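Local coordinates for uncharacterized protein VP1736 (Vibrio parahaemolyticus, PDB 3LXQ), which is of unknown function but carries a sulfatase-family domain of the alkaline phosphatase superfamily, at residues 50-53 with 54-58. Sequence-based numbering, arbitrary orientation.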
# COMPACT_ATOMS: atom_id res chain seq x y z
N ASN A 50 22.89 12.76 -10.30
CA ASN A 50 22.64 11.65 -9.38
C ASN A 50 22.90 12.03 -7.93
O ASN A 50 22.10 11.70 -7.04
CB ASN A 50 23.48 10.44 -9.77
CG ASN A 50 22.86 9.61 -10.88
OD1 ASN A 50 21.97 10.07 -11.60
ND2 ASN A 50 23.33 8.38 -11.02
N GLN A 51 24.01 12.73 -7.70
CA GLN A 51 24.41 13.17 -6.37
C GLN A 51 23.39 14.10 -5.74
O GLN A 51 22.89 13.80 -4.65
CB GLN A 51 25.77 13.86 -6.43
CG GLN A 51 26.41 14.04 -5.07
CD GLN A 51 27.29 12.86 -4.68
OE1 GLN A 51 28.51 13.00 -4.55
NE2 GLN A 51 26.68 11.69 -4.51
N LYS A 52 23.09 15.21 -6.40
CA LYS A 52 22.07 16.15 -5.93
C LYS A 52 20.72 15.45 -5.66
O LYS A 52 20.11 15.64 -4.61
CB LYS A 52 21.89 17.32 -6.92
CG LYS A 52 20.82 18.32 -6.50
CD LYS A 52 20.70 19.49 -7.44
CE LYS A 52 19.48 20.33 -7.06
NZ LYS A 52 19.30 21.50 -7.97
N MSE A 53 20.30 14.61 -6.61
CA MSE A 53 19.06 13.85 -6.51
C MSE A 53 19.04 12.91 -5.29
O MSE A 53 18.12 12.99 -4.44
CB MSE A 53 18.80 13.12 -7.84
CG MSE A 53 17.44 12.45 -7.96
SE MSE A 53 17.48 10.62 -7.28
CE MSE A 53 18.29 9.77 -8.83
N LEU A 54 20.04 12.04 -5.18
CA LEU A 54 20.13 11.12 -4.05
C LEU A 54 20.17 11.83 -2.70
O LEU A 54 19.57 11.35 -1.73
CB LEU A 54 21.36 10.20 -4.16
CG LEU A 54 21.24 8.81 -4.79
CD1 LEU A 54 19.79 8.37 -4.95
CD2 LEU A 54 21.97 8.76 -6.12
N ASP A 55 20.88 12.95 -2.64
CA ASP A 55 20.99 13.69 -1.38
C ASP A 55 19.63 14.20 -0.94
O ASP A 55 19.27 14.06 0.23
CB ASP A 55 22.01 14.83 -1.49
CG ASP A 55 23.43 14.33 -1.54
OD1 ASP A 55 23.66 13.13 -1.27
OD2 ASP A 55 24.33 15.14 -1.84
N LEU A 56 18.87 14.74 -1.89
CA LEU A 56 17.56 15.28 -1.57
C LEU A 56 16.57 14.16 -1.23
O LEU A 56 15.69 14.36 -0.39
CB LEU A 56 17.02 16.16 -2.70
CG LEU A 56 17.78 17.47 -2.92
CD1 LEU A 56 17.36 18.11 -4.23
CD2 LEU A 56 17.57 18.45 -1.74
N VAL A 57 16.74 13.00 -1.87
CA VAL A 57 15.90 11.82 -1.59
C VAL A 57 16.19 11.30 -0.17
O VAL A 57 15.27 11.16 0.65
CB VAL A 57 16.06 10.72 -2.70
CG1 VAL A 57 15.44 9.40 -2.29
CG2 VAL A 57 15.45 11.20 -4.02
N ARG A 58 17.46 11.07 0.12
CA ARG A 58 17.86 10.61 1.45
C ARG A 58 17.47 11.58 2.57
O ARG A 58 16.88 11.17 3.56
CB ARG A 58 19.37 10.33 1.49
CG ARG A 58 19.78 9.04 0.78
CD ARG A 58 21.24 8.72 1.08
NE ARG A 58 22.16 9.56 0.33
CZ ARG A 58 22.84 9.18 -0.74
NH1 ARG A 58 22.73 7.94 -1.21
NH2 ARG A 58 23.63 10.04 -1.36
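L54 N donates to N50 O at 2.8 Å, the first of four consecutive i to i+4 backbone bonds that join 50-53 to 54-58 as one alpha-helix. D55, L56 and V57 follow, bonded to the carbonyls of Q51, K52 and M53. The L54 bond is nearly straight (170° at the hydrogen). The V57 N to M53 O bond is 2.9 Å long and more bent, at 153°.

Side chains of neighbouring residues and of residues one turn apart meet along the helix. Selenomethionine M53 has CG anti to its backbone N (chi1 -171°) and then bends at chi2 and chi3. This swings SE across the helix surface, 3.9 Å from V57 CG2 and 4.0 Å from L54 CD1. M53 and V57 lie side by side and point the same way. K52 stays extended, and its CG passes L56 CD1 at 4.1 Å. Beyond this apolar contact, K52 NZ forms a salt bridge with D426.

On the exposed side, Q51 meets D55 loosely, its CG 4.0 Å from D55 OD2. The Q51 amide makes no bond to the carboxylate. The D55 carboxylate turns to R58, three residues on. R58 NH2 reaches D55 OD1 at 3.1 Å, nearly in line with the C-O bond, in a salt bridge. R58 NH1 also hydrogen-bonds to P72 O, so the guanidinium has one partner on its own helix and one in the chain beyond it.

The helix packs on helix 422-441: L54 touches F434, and L56 touches A430. The chemistry is that of an amphipathic helix. Buried M53, L54 and V57 supply apolar contact. K52 pairs with D426 of helix 422-441, a link between the two helices, while D55-R58 is an i to i+3 salt bridge within this one.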